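PDB 3KD4: putative protease from Parabacteroides distasonis ATCC 8503, which is of unknown function but is thought to be an exported protease built from several successive domains. Local coordinates for residues 24-29 against 58-63; 91-96 against 262-267; 194-199 against 324-329; 231-236 against 252-257. One frame throughout, in Å; residues are numbered along the deposited sequence. Where two conformers were deposited one is given.

Interaction 1. Residues 24-29 against 58-63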
loop_
_atom_site.group_PDB
_atom_site.type_symbol
_atom_site.label_atom_id
_atom_site.label_comp_id
_atom_site.label_asym_id
_atom_site.label_seq_id
_atom_site.Cartn_x
_atom_site.Cartn_y
_atom_site.Cartn_z
ATOM N N GLU A 24 26.833 2.289 -0.398
ATOM C CA GLU A 24 26.811 0.851 -0.390
ATOM C C GLU A 24 25.677 0.434 0.497
ATOM O O GLU A 24 25.430 1.044 1.575
ATOM C CB GLU A 24 28.149 0.262 0.078
ATOM C CG GLU A 24 28.104 -1.276 0.212
ATOM C CD GLU A 24 29.469 -1.958 0.515
ATOM O OE1 GLU A 24 30.430 -1.235 0.756
ATOM O OE2 GLU A 24 29.527 -3.216 0.552
ATOM N N TYR A 25 24.959 -0.584 0.047
ATOM C CA TYR A 25 24.028 -1.329 0.883
ATOM C C TYR A 25 24.482 -2.804 0.933
ATOM O O TYR A 25 24.681 -3.438 -0.102
ATOM C CB TYR A 25 22.597 -1.220 0.329
ATOM C CG TYR A 25 21.616 -2.198 0.971
ATOM C CD1 TYR A 25 21.255 -2.064 2.299
ATOM C CD2 TYR A 25 21.053 -3.269 0.245
ATOM C CE1 TYR A 25 20.355 -2.941 2.899
ATOM C CE2 TYR A 25 20.130 -4.167 0.856
ATOM C CZ TYR A 25 19.802 -3.990 2.175
ATOM O OH TYR A 25 18.914 -4.818 2.823
ATOM N N ARG A 26 24.713 -3.324 2.116
ATOM C CA ARG A 26 25.172 -4.699 2.281
ATOM C C ARG A 26 24.177 -5.452 3.145
ATOM O O ARG A 26 23.784 -4.973 4.221
ATOM C CB ARG A 26 26.561 -4.779 2.886
ATOM C CG ARG A 26 27.098 -6.224 2.998
ATOM C CD ARG A 26 28.593 -6.265 3.246
ATOM N NE ARG A 26 29.064 -7.678 3.277
ATOM C CZ ARG A 26 30.341 -8.019 3.357
ATOM N NH1 ARG A 26 31.281 -7.079 3.381
ATOM N NH2 ARG A 26 30.683 -9.288 3.380
ATOM N N SER A 27 23.728 -6.593 2.636
ATOM C CA SER A 27 22.682 -7.379 3.294
ATOM C C SER A 27 23.163 -8.784 3.463
ATOM O O SER A 27 23.536 -9.395 2.466
ATOM C CB SER A 27 21.391 -7.417 2.445
ATOM O OG SER A 27 20.485 -8.405 2.929
ATOM N N SER A 28 23.213 -9.281 4.709
ATOM C CA SER A 28 23.479 -10.723 4.914
ATOM C C SER A 28 22.406 -11.340 5.735
ATOM O O SER A 28 21.756 -10.676 6.586
ATOM C CB SER A 28 24.840 -11.057 5.553
ATOM O OG SER A 28 24.885 -10.483 6.807
HETATM N N MSE A 29 22.203 -12.616 5.481
HETATM C CA MSE A 29 21.178 -13.353 6.177
HETATM C C MSE A 29 21.543 -14.824 6.326
HETATM O O MSE A 29 22.361 -15.348 5.580
HETATM C CB MSE A 29 19.797 -13.173 5.528
HETATM C CG MSE A 29 19.629 -13.677 4.112
HETATM SE SE MSE A 29 19.439 -15.617 4.058
HETATM C CE MSE A 29 18.394 -15.803 2.401
ATOM N N LYS A 58 27.188 -7.121 -5.994
ATOM C CA LYS A 58 28.316 -7.970 -5.687
ATOM C C LYS A 58 27.885 -9.037 -4.703
ATOM O O LYS A 58 27.443 -8.734 -3.585
ATOM C CB LYS A 58 29.391 -7.098 -5.082
ATOM C CG LYS A 58 30.522 -7.797 -4.435
ATOM C CD LYS A 58 31.275 -8.689 -5.390
ATOM C CE LYS A 58 32.607 -9.115 -4.757
ATOM N NZ LYS A 58 33.225 -7.929 -4.045
ATOM N N ILE A 59 28.039 -10.295 -5.077
ATOM C CA ILE A 59 27.635 -11.381 -4.186
ATOM C C ILE A 59 28.857 -11.756 -3.394
ATOM O O ILE A 59 29.834 -12.178 -3.968
ATOM C CB ILE A 59 27.130 -12.584 -4.977
ATOM C CG1 ILE A 59 25.958 -12.189 -5.915
ATOM C CG2 ILE A 59 26.733 -13.735 -4.035
ATOM C CD1 ILE A 59 24.696 -11.895 -5.229
ATOM N N HIS A 60 28.836 -11.600 -2.086
ATOM C CA HIS A 60 29.984 -11.931 -1.284
ATOM C C HIS A 60 30.042 -13.413 -1.007
ATOM O O HIS A 60 31.117 -13.991 -0.990
ATOM C CB HIS A 60 29.949 -11.157 0.042
ATOM C CG HIS A 60 30.014 -9.671 -0.142
ATOM N ND1 HIS A 60 31.130 -9.038 -0.666
ATOM C CD2 HIS A 60 29.104 -8.699 0.104
ATOM C CE1 HIS A 60 30.892 -7.733 -0.731
ATOM N NE2 HIS A 60 29.661 -7.507 -0.295
ATOM N N SER A 61 28.893 -14.008 -0.719
ATOM C CA SER A 61 28.813 -15.404 -0.549
ATOM C C SER A 61 27.342 -15.851 -0.681
ATOM O O SER A 61 26.400 -15.084 -0.441
ATOM C CB SER A 61 29.384 -15.834 0.816
ATOM O OG SER A 61 28.619 -15.235 1.840
ATOM N N SER A 62 27.195 -17.094 -1.100
ATOM C CA SER A 62 25.903 -17.741 -1.282
ATOM C C SER A 62 26.112 -19.260 -1.198
ATOM O O SER A 62 26.776 -19.884 -2.066
ATOM C CB SER A 62 25.234 -17.318 -2.604
ATOM O OG SER A 62 23.952 -17.977 -2.783
ATOM N N TYR A 63 25.576 -19.832 -0.131
ATOM C CA TYR A 63 25.646 -21.266 0.113
ATOM C C TYR A 63 24.553 -21.731 1.056
ATOM O O TYR A 63 23.923 -20.934 1.755
ATOM C CB TYR A 63 27.014 -21.679 0.673
ATOM C CG TYR A 63 27.427 -21.039 1.981
ATOM C CD1 TYR A 63 28.113 -19.811 2.011
ATOM C CD2 TYR A 63 27.166 -21.663 3.179
ATOM C CE1 TYR A 63 28.498 -19.240 3.204
ATOM C CE2 TYR A 63 27.566 -21.109 4.357
ATOM C CZ TYR A 63 28.221 -19.904 4.375
ATOM O OH TYR A 63 28.582 -19.379 5.594
#
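Glu24 OE2 and His60 NE2, 4.4 Å apart, are joined through one shared partner, the hydroxyl of Ser117, which hydrogen-bonds to both. Ser117 sits on strand 111-120, and the contact is a bridge across that strand: 23-33 and 55-65 are its antiparallel neighbours on either side in the eight-stranded mixed sheet, so the two segments touch through side chains alone. Arg26 and His60 carry nearly all of the meeting. Arg26 CG stands anti to the backbone N (chi1 -177°) and the chain stays extended as far as NE, a reach that takes the guanidinium over the middle strand and lays it flat on the imidazole of His60. The stack has centres 3.7 Å apart and planes inclined by 25°. It is offset: CD2 of His60 lies 3.3 Å from Arg26 NE, while NH2 overhangs CG of the ring at 3.6 Å. The outer nitrogens have their own mates, NH2 in a salt bridge with Asp115 OD2 and NH1 on a bound glycerol that probably came from the crystallisation liquor. With an alanine in place of Arg26, Asp115 would probably be left without its positive mate and the imidazole would lose the flat group lying on it. His60 and Ser61 both face Asp115, a classic beta bulge in strand 55-65 at the residue that carries the ring. On the ring face opposite the guanidinium lies the backbone oxygen of Lys58, 4.0 Å above the plane and offset toward the rim.

Interaction 2. Residues 91-96 against 262-267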
loop_
_atom_site.group_PDB
_atom_site.type_symbol
_atom_site.label_atom_id
_atom_site.label_comp_id
_atom_site.label_asym_id
_atom_site.label_seq_id
_atom_site.Cartn_x
_atom_site.Cartn_y
_atom_site.Cartn_z
ATOM N N PRO A 91 9.353 0.415 -21.617
ATOM C CA PRO A 91 10.600 0.490 -22.347
ATOM C C PRO A 91 11.638 1.348 -21.732
ATOM O O PRO A 91 12.816 0.996 -21.776
ATOM C CB PRO A 91 10.174 1.083 -23.680
ATOM C CG PRO A 91 8.830 0.502 -23.885
ATOM C CD PRO A 91 8.199 0.542 -22.532
ATOM N N ALA A 92 11.223 2.478 -21.173
ATOM C CA ALA A 92 12.166 3.388 -20.544
ATOM C C ALA A 92 12.902 2.756 -19.359
ATOM O O ALA A 92 13.970 3.243 -18.985
ATOM C CB ALA A 92 11.441 4.670 -20.080
ATOM N N TYR A 93 12.332 1.697 -18.775
ATOM C CA TYR A 93 12.909 1.025 -17.597
ATOM C C TYR A 93 13.396 -0.373 -17.862
ATOM O O TYR A 93 13.582 -1.173 -16.937
ATOM C CB TYR A 93 11.868 0.966 -16.484
ATOM C CG TYR A 93 11.306 2.302 -16.266
ATOM C CD1 TYR A 93 12.043 3.284 -15.619
ATOM C CD2 TYR A 93 10.065 2.640 -16.805
ATOM C CE1 TYR A 93 11.546 4.519 -15.467
ATOM C CE2 TYR A 93 9.564 3.883 -16.646
ATOM C CZ TYR A 93 10.300 4.814 -15.982
ATOM O OH TYR A 93 9.777 6.053 -15.822
ATOM N N ASN A 94 13.619 -0.677 -19.130
ATOM C CA ASN A 94 13.963 -2.031 -19.504
ATOM C C ASN A 94 15.404 -2.389 -19.150
ATOM O O ASN A 94 15.787 -3.523 -19.333
ATOM C CB ASN A 94 13.668 -2.287 -21.003
ATOM C CG ASN A 94 14.617 -1.564 -21.930
ATOM O OD1 ASN A 94 15.565 -0.882 -21.513
ATOM N ND2 ASN A 94 14.369 -1.721 -23.225
ATOM N N GLN A 95 16.197 -1.441 -18.641
ATOM C CA GLN A 95 17.530 -1.782 -18.130
ATOM C C GLN A 95 17.493 -2.372 -16.690
ATOM O O GLN A 95 18.462 -2.991 -16.256
ATOM C CB GLN A 95 18.492 -0.587 -18.227
ATOM C CG GLN A 95 18.562 0.374 -17.024
ATOM C CD GLN A 95 17.274 1.145 -16.713
ATOM O OE1 GLN A 95 16.303 1.118 -17.479
ATOM N NE2 GLN A 95 17.265 1.835 -15.554
ATOM N N LEU A 96 16.378 -2.203 -15.968
ATOM C CA LEU A 96 16.313 -2.628 -14.573
ATOM C C LEU A 96 16.513 -4.123 -14.452
ATOM O O LEU A 96 16.142 -4.854 -15.357
ATOM C CB LEU A 96 15.014 -2.199 -13.936
ATOM C CG LEU A 96 14.845 -0.677 -13.782
ATOM C CD1 LEU A 96 13.464 -0.414 -13.161
ATOM C CD2 LEU A 96 15.990 -0.052 -12.985
ATOM N N CYS A 262 2.903 2.785 -14.344
ATOM C CA CYS A 262 4.009 1.860 -14.280
ATOM C C CYS A 262 4.548 1.875 -12.851
ATOM O O CYS A 262 5.152 2.860 -12.444
ATOM C CB CYS A 262 5.060 2.377 -15.257
ATOM S SG CYS A 262 6.377 1.287 -15.571
ATOM N N PRO A 263 4.328 0.806 -12.081
ATOM C CA PRO A 263 4.721 0.871 -10.666
ATOM C C PRO A 263 6.233 0.689 -10.363
ATOM O O PRO A 263 6.635 -0.204 -9.624
ATOM C CB PRO A 263 3.851 -0.214 -10.034
ATOM C CG PRO A 263 3.736 -1.268 -11.122
ATOM C CD PRO A 263 3.719 -0.497 -12.427
ATOM N N ILE A 264 7.052 1.590 -10.864
ATOM C CA ILE A 264 8.486 1.540 -10.604
ATOM C C ILE A 264 8.788 2.338 -9.345
ATOM O O ILE A 264 8.480 3.533 -9.272
ATOM C CB ILE A 264 9.263 2.084 -11.766
ATOM C CG1 ILE A 264 8.876 1.287 -13.022
ATOM C CG2 ILE A 264 10.768 1.991 -11.505
ATOM C CD1 ILE A 264 9.238 1.978 -14.245
ATOM N N PRO A 265 9.371 1.663 -8.328
ATOM C CA PRO A 265 9.690 2.350 -7.086
ATOM C C PRO A 265 10.588 3.534 -7.393
ATOM O O PRO A 265 11.415 3.472 -8.328
ATOM C CB PRO A 265 10.466 1.292 -6.271
ATOM C CG PRO A 265 10.077 -0.026 -6.887
ATOM C CD PRO A 265 9.820 0.251 -8.311
HETATM N N MSE A 266 10.443 4.586 -6.599
HETATM C CA MSE A 266 11.227 5.803 -6.826
HETATM C C MSE A 266 12.712 5.565 -6.733
HETATM O O MSE A 266 13.492 6.188 -7.453
HETATM C CB MSE A 266 10.809 6.887 -5.833
HETATM C CG MSE A 266 9.388 7.401 -6.053
HETATM SE SE MSE A 266 9.042 9.062 -5.064
HETATM C CE MSE A 266 8.966 8.310 -3.256
ATOM N N ALA A 267 13.117 4.677 -5.830
ATOM C CA ALA A 267 14.528 4.334 -5.660
ATOM C C ALA A 267 15.132 3.823 -6.959
ATOM O O ALA A 267 16.310 4.048 -7.228
ATOM C CB ALA A 267 14.702 3.272 -4.563
#
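Ile264 points its side chain at the aromatic ring of Tyr93, the main bump of one loop meeting the flat wall of the other. The isoleucine delta methyl comes down over the ring face as a CH-pi contact; its exact depth is doubtful, since the model sets it too close and Ile264 was built in two conformers. Tyr93 is also backed from behind: Ala92 CB lies 4.0 Å above the opposite face, offset toward the rim. In the conformer described, the second isoleucine branch, CG2, meets Leu96 CD1 at 4.0 Å, so Tyr93 and Leu96 together make the hollow into which Ile264 fits. Cys262, also with two conformers, adds SG obliquely to the ring in the one described, 4.1 Å from Tyr93 CD2. Tyr93 OH makes weak hydrogen bonds to Glu289 and Arg274. Shrinking Tyr93 to an alanine would probably open a gap in front of Ile264 and leave Glu289 and Arg274 without this hydroxyl. A type I beta turn from Tyr93 to Leu96 presents these two side chains together, and an inverse gamma turn centred on Pro263 sets Cys262 and Ile264 toward them: a buried apolar junction of two turn-bearing loops.

Interaction 3. Residues 194-199 against 324-329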
loop_
_atom_site.group_PDB
_atom_site.type_symbol
_atom_site.label_atom_id
_atom_site.label_comp_id
_atom_site.label_asym_id
_atom_site.label_seq_id
_atom_site.Cartn_x
_atom_site.Cartn_y
_atom_site.Cartn_z
ATOM N N PRO A 194 -3.679 -3.112 10.261
ATOM C CA PRO A 194 -3.464 -1.769 9.764
ATOM C C PRO A 194 -2.408 -1.727 8.665
ATOM O O PRO A 194 -1.423 -2.472 8.702
ATOM C CB PRO A 194 -2.984 -0.995 10.998
ATOM C CG PRO A 194 -3.353 -1.802 12.129
ATOM C CD PRO A 194 -3.406 -3.210 11.700
ATOM N N LYS A 195 -2.654 -0.887 7.675
ATOM C CA LYS A 195 -1.725 -0.699 6.597
ATOM C C LYS A 195 -0.330 -0.378 7.140
ATOM O O LYS A 195 0.671 -0.918 6.657
ATOM C CB LYS A 195 -2.205 0.426 5.695
ATOM C CG LYS A 195 -1.270 0.713 4.526
ATOM C CD LYS A 195 -1.868 1.785 3.608
ATOM C CE LYS A 195 -0.954 2.067 2.413
ATOM N NZ LYS A 195 -1.698 2.896 1.418
ATOM N N ASN A 196 -0.267 0.466 8.152
ATOM C CA ASN A 196 0.997 0.728 8.834
ATOM C C ASN A 196 0.965 0.185 10.264
ATOM O O ASN A 196 0.245 0.688 11.131
ATOM C CB ASN A 196 1.285 2.226 8.773
ATOM C CG ASN A 196 1.382 2.704 7.336
ATOM O OD1 ASN A 196 2.177 2.152 6.551
ATOM N ND2 ASN A 196 0.539 3.654 6.960
ATOM N N ARG A 197 1.701 -0.895 10.487
ATOM C CA ARG A 197 1.702 -1.546 11.795
ATOM C C ARG A 197 2.748 -0.877 12.684
ATOM O O ARG A 197 3.935 -0.928 12.379
ATOM C CB ARG A 197 1.995 -3.028 11.630
ATOM C CG ARG A 197 1.045 -3.716 10.670
ATOM C CD ARG A 197 1.610 -4.994 10.101
ATOM N NE ARG A 197 0.778 -5.442 8.983
ATOM C CZ ARG A 197 0.779 -6.668 8.450
ATOM N NH1 ARG A 197 1.583 -7.627 8.917
ATOM N NH2 ARG A 197 -0.044 -6.939 7.434
ATOM N N GLU A 198 2.317 -0.276 13.789
ATOM C CA GLU A 198 3.209 0.603 14.573
ATOM C C GLU A 198 4.221 -0.199 15.380
ATOM O O GLU A 198 5.350 0.283 15.580
ATOM C CB GLU A 198 2.427 1.587 15.478
ATOM N N ALA A 199 3.839 -1.417 15.800
ATOM C CA ALA A 199 4.728 -2.309 16.537
ATOM C C ALA A 199 5.563 -3.196 15.629
ATOM O O ALA A 199 6.055 -4.219 16.066
ATOM C CB ALA A 199 3.933 -3.176 17.504
ATOM N N ALA A 324 10.285 6.912 3.017
ATOM C CA ALA A 324 9.122 6.694 3.854
ATOM C C ALA A 324 7.778 7.099 3.156
ATOM O O ALA A 324 6.721 6.839 3.714
ATOM C CB ALA A 324 9.286 7.470 5.166
ATOM N N ILE A 325 7.813 7.716 1.964
ATOM C CA ILE A 325 6.576 8.111 1.273
ATOM C C ILE A 325 5.863 6.838 0.775
ATOM O O ILE A 325 6.496 6.000 0.141
ATOM C CB ILE A 325 6.842 9.065 0.124
ATOM C CG1 ILE A 325 7.439 10.382 0.655
ATOM C CG2 ILE A 325 5.548 9.341 -0.723
ATOM C CD1 ILE A 325 7.935 11.351 -0.450
ATOM N N GLN A 326 4.567 6.705 1.074
ATOM C CA GLN A 326 3.771 5.554 0.652
ATOM C C GLN A 326 2.907 5.816 -0.536
ATOM O O GLN A 326 2.664 4.898 -1.290
ATOM C CB GLN A 326 2.939 4.949 1.828
ATOM C CG GLN A 326 1.945 5.861 2.506
ATOM C CD GLN A 326 1.089 5.152 3.609
ATOM O OE1 GLN A 326 1.634 4.424 4.456
ATOM N NE2 GLN A 326 -0.266 5.388 3.591
ATOM N N THR A 327 2.408 7.038 -0.728
ATOM C CA THR A 327 1.538 7.373 -1.847
ATOM C C THR A 327 1.770 8.833 -2.259
ATOM O O THR A 327 2.206 9.620 -1.433
ATOM C CB THR A 327 0.050 7.229 -1.421
ATOM O OG1 THR A 327 -0.128 5.989 -0.731
ATOM C CG2 THR A 327 -0.902 7.286 -2.611
ATOM N N LEU A 328 1.409 9.162 -3.500
ATOM C CA LEU A 328 1.396 10.517 -3.992
ATOM C C LEU A 328 -0.021 10.922 -4.385
ATOM O O LEU A 328 -0.848 10.088 -4.722
ATOM C CB LEU A 328 2.314 10.650 -5.167
ATOM C CG LEU A 328 3.765 10.243 -4.886
ATOM C CD1 LEU A 328 4.440 9.989 -6.204
ATOM C CD2 LEU A 328 4.498 11.298 -4.048
ATOM N N ALA A 329 -0.300 12.212 -4.280
ATOM C CA ALA A 329 -1.563 12.772 -4.691
ATOM C C ALA A 329 -1.302 14.178 -5.202
ATOM O O ALA A 329 -0.176 14.708 -5.119
ATOM C CB ALA A 329 -2.556 12.760 -3.491
#
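Between Asn196 and Gln326 the backbones come no nearer than 9.9 Å, CA to CA, so only side chains span the gap between segments 194-199 and 324-329. The first is an irregular loop ahead of strand 202-206; the second runs through a loop into strand 327-334. At its start Gln326 and Thr327 both face Val310 of strand 305-312, a classic beta bulge. Gln326 has its CG between the backbone N and the carbonyl carbon (chi1 59°), a crowded position, and from there its extended chain points its amide at the loop. Asn196 comes from the opposite direction and gives one hydrogen bond, ND2 to Gln326 OE1, 2.8 Å long and bent at the hydrogen to 144°. The acceptor lies close to the amide plane of Asn196, yet the two amides are not coplanar, their planes standing 39° apart. Asn196 OD1 is left 3.1 Å from the same Gln326 OE1, a meeting of two acceptors that probably takes something from the bond. Lys195, fully extended, passes the other end of the glutamine amide, with CE and NZ both 3.6 Å from Gln326 NE2. Around this pair, Arg349 of helix 346-349 touches both Lys195 and Asn196, and Asp353 touches both amide side chains, while the backbone N of Lys195 is hydrogen-bonded to Glu418. The contact thus lies near the surface and is sparse and polar. Here the loop between strands 174-184 and 202-206 meets the bulged start of strand 327-334 of the antiparallel sheet, where one amide-amide hydrogen bond joins the two segments.

Interaction 4. Residues 231-236 against 252-257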
loop_
_atom_site.group_PDB
_atom_site.type_symbol
_atom_site.label_atom_id
_atom_site.label_comp_id
_atom_site.label_asym_id
_atom_site.label_seq_id
_atom_site.Cartn_x
_atom_site.Cartn_y
_atom_site.Cartn_z
ATOM N N LYS A 231 1.989 22.001 -20.717
ATOM C CA LYS A 231 1.310 23.227 -20.341
ATOM C C LYS A 231 0.437 23.766 -21.483
ATOM O O LYS A 231 -0.678 24.181 -21.264
ATOM C CB LYS A 231 2.311 24.294 -19.931
ATOM C CG LYS A 231 3.056 23.972 -18.615
ATOM C CD LYS A 231 4.290 24.849 -18.468
ATOM C CE LYS A 231 5.013 24.569 -17.161
ATOM N NZ LYS A 231 6.293 25.343 -17.059
ATOM N N THR A 232 0.974 23.784 -22.692
ATOM C CA THR A 232 0.253 24.340 -23.842
ATOM C C THR A 232 -0.945 23.475 -24.104
ATOM O O THR A 232 -2.047 23.994 -24.256
ATOM C CB THR A 232 1.146 24.473 -25.083
ATOM O OG1 THR A 232 2.251 25.328 -24.769
ATOM C CG2 THR A 232 0.355 25.065 -26.284
ATOM N N PHE A 233 -0.746 22.159 -24.097
ATOM C CA PHE A 233 -1.854 21.200 -24.298
ATOM C C PHE A 233 -2.965 21.369 -23.262
ATOM O O PHE A 233 -4.152 21.303 -23.607
ATOM C CB PHE A 233 -1.307 19.781 -24.262
ATOM C CG PHE A 233 -2.245 18.701 -24.751
ATOM C CD1 PHE A 233 -3.299 18.945 -25.634
ATOM C CD2 PHE A 233 -2.020 17.400 -24.360
ATOM C CE1 PHE A 233 -4.106 17.898 -26.073
ATOM C CE2 PHE A 233 -2.831 16.354 -24.798
ATOM C CZ PHE A 233 -3.871 16.607 -25.673
ATOM N N ALA A 234 -2.578 21.579 -22.002
ATOM C CA ALA A 234 -3.533 21.773 -20.893
ATOM C C ALA A 234 -4.416 22.983 -21.172
ATOM O O ALA A 234 -5.634 22.926 -21.007
ATOM C CB ALA A 234 -2.772 21.951 -19.531
ATOM N N GLN A 235 -3.783 24.057 -21.633
ATOM C CA GLN A 235 -4.502 25.271 -21.996
ATOM C C GLN A 235 -5.437 25.073 -23.198
ATOM O O GLN A 235 -6.609 25.422 -23.124
ATOM C CB GLN A 235 -3.520 26.415 -22.260
ATOM C CG GLN A 235 -2.721 26.758 -21.008
ATOM C CD GLN A 235 -1.613 27.739 -21.280
ATOM O OE1 GLN A 235 -1.217 27.963 -22.432
ATOM N NE2 GLN A 235 -1.097 28.336 -20.218
ATOM N N PHE A 236 -4.941 24.463 -24.264
ATOM C CA PHE A 236 -5.799 24.137 -25.395
ATOM C C PHE A 236 -6.985 23.287 -24.979
ATOM O O PHE A 236 -8.092 23.506 -25.447
ATOM C CB PHE A 236 -5.031 23.400 -26.500
ATOM C CG PHE A 236 -3.990 24.227 -27.189
ATOM C CD1 PHE A 236 -3.992 25.605 -27.120
ATOM C CD2 PHE A 236 -3.022 23.614 -27.956
ATOM C CE1 PHE A 236 -3.016 26.353 -27.799
ATOM C CE2 PHE A 236 -2.066 24.352 -28.639
ATOM C CZ PHE A 236 -2.064 25.708 -28.562
ATOM N N ARG A 252 -7.793 15.671 -15.628
ATOM C CA ARG A 252 -7.782 14.380 -14.946
ATOM C C ARG A 252 -8.196 13.236 -15.874
ATOM O O ARG A 252 -7.547 12.208 -15.920
ATOM C CB ARG A 252 -8.722 14.430 -13.744
ATOM C CG ARG A 252 -8.587 13.284 -12.777
ATOM C CD ARG A 252 -9.740 13.274 -11.756
ATOM N NE ARG A 252 -10.996 13.152 -12.478
ATOM C CZ ARG A 252 -11.948 14.079 -12.565
ATOM N NH1 ARG A 252 -11.863 15.238 -11.897
ATOM N NH2 ARG A 252 -13.023 13.835 -13.323
ATOM N N ASP A 253 -9.296 13.409 -16.597
ATOM C CA ASP A 253 -9.797 12.353 -17.475
ATOM C C ASP A 253 -8.854 12.119 -18.628
ATOM O O ASP A 253 -8.627 10.977 -19.010
ATOM C CB ASP A 253 -11.186 12.698 -18.011
ATOM C CG ASP A 253 -12.254 12.645 -16.922
ATOM O OD1 ASP A 253 -11.988 12.050 -15.854
ATOM O OD2 ASP A 253 -13.346 13.209 -17.129
ATOM N N HIS A 254 -8.297 13.186 -19.197
ATOM C CA HIS A 254 -7.307 12.978 -20.245
ATOM C C HIS A 254 -6.153 12.097 -19.775
ATOM O O HIS A 254 -5.741 11.186 -20.491
ATOM C CB HIS A 254 -6.723 14.262 -20.774
ATOM C CG HIS A 254 -5.813 14.031 -21.939
ATOM N ND1 HIS A 254 -6.289 13.842 -23.220
ATOM C CD2 HIS A 254 -4.466 13.889 -22.006
ATOM C CE1 HIS A 254 -5.268 13.621 -24.031
ATOM N NE2 HIS A 254 -4.151 13.656 -23.321
ATOM N N ILE A 255 -5.647 12.370 -18.567
ATOM C CA ILE A 255 -4.549 11.604 -18.038
ATOM C C ILE A 255 -4.957 10.181 -17.711
ATOM O O ILE A 255 -4.279 9.239 -18.114
ATOM C CB ILE A 255 -3.836 12.304 -16.834
ATOM C CG1 ILE A 255 -3.067 13.518 -17.356
ATOM C CG2 ILE A 255 -2.856 11.330 -16.197
ATOM C CD1 ILE A 255 -2.828 14.651 -16.375
ATOM N N LEU A 256 -6.071 10.021 -17.019
ATOM C CA LEU A 256 -6.588 8.690 -16.689
ATOM C C LEU A 256 -6.830 7.856 -17.940
ATOM O O LEU A 256 -6.556 6.669 -17.944
ATOM C CB LEU A 256 -7.928 8.786 -15.948
ATOM C CG LEU A 256 -8.001 9.255 -14.493
ATOM C CD1 LEU A 256 -9.507 9.407 -14.095
ATOM C CD2 LEU A 256 -7.286 8.283 -13.580
ATOM N N ASN A 257 -7.353 8.471 -18.991
ATOM C CA ASN A 257 -7.698 7.725 -20.199
ATOM C C ASN A 257 -6.526 7.418 -21.092
ATOM O O ASN A 257 -6.629 6.558 -21.926
ATOM C CB ASN A 257 -8.750 8.483 -21.027
ATOM C CG ASN A 257 -10.103 8.508 -20.353
ATOM O OD1 ASN A 257 -10.386 7.676 -19.489
ATOM N ND2 ASN A 257 -10.940 9.482 -20.718
#
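Phe233 and His254 make the whole contact, each giving up a similar amount of surface, about 36 and 35 Å². They project from helices 228-238 and 244-258, successive in the chain, and approach from opposite directions. The arrangement is an offset edge-to-face, or T-shaped, aromatic pair: the edge of the phenylalanine is turned toward the imidazole face, with planes 87° apart and centroids 5.0 Å apart. The leading edge of Phe233 is its CE2-CZ side. CE2 comes to 3.3 Å from His254 NE2, and CZ lies 3.7 Å from His254 CE1, so the phenyl edge meets the NE2-CE1 side of the imidazole rather than its middle. Both rings reach the meeting point through the same first torsion, CG anti to the backbone N (chi1 -167° in Phe233, -174° in His254), which carries each away from its own helix into the space between the two. The geometry is consistent with a weak edge-to-face attraction; no hydrogen bond joins the two segments. The rings are partly exposed, as befits a contact near the surface. Deeper in, Ala234 rests on Met297 and Ile255 on Leu294, both of helix 287-300, so one helix lies under the two that carry the rings. The contact is thus an offset edge-to-face aromatic pair between two consecutive helices, both packed on helix 287-300. These helices, followed by the antiparallel sheet that begins at strand 305-312, probably belong to a transglutaminase-like domain.

From the N terminus, interaction 1 closes first, a short loop between strands 23-33 and 55-65 of the eight-stranded sheet, and it ends before the others begin. Interaction 2 then opens at 91-96 and returns only at 262-267, joining a loop of the N-terminal part to one beside the helices. Interaction 3 starts within that span, at 194-199, and ends beyond it, at 324-329; the two therefore cross, and they touch where Met266 CE packs on Ile325 CB. Interaction 4, between helices 228-238 and 244-258, falls within both spans. Interactions 2 and 3 thus tie distant parts of the chain to the helices and the antiparallel sheet formed between residues 305 and 363, whereas interactions 1 and 4, with centres about 46 Å apart, are local.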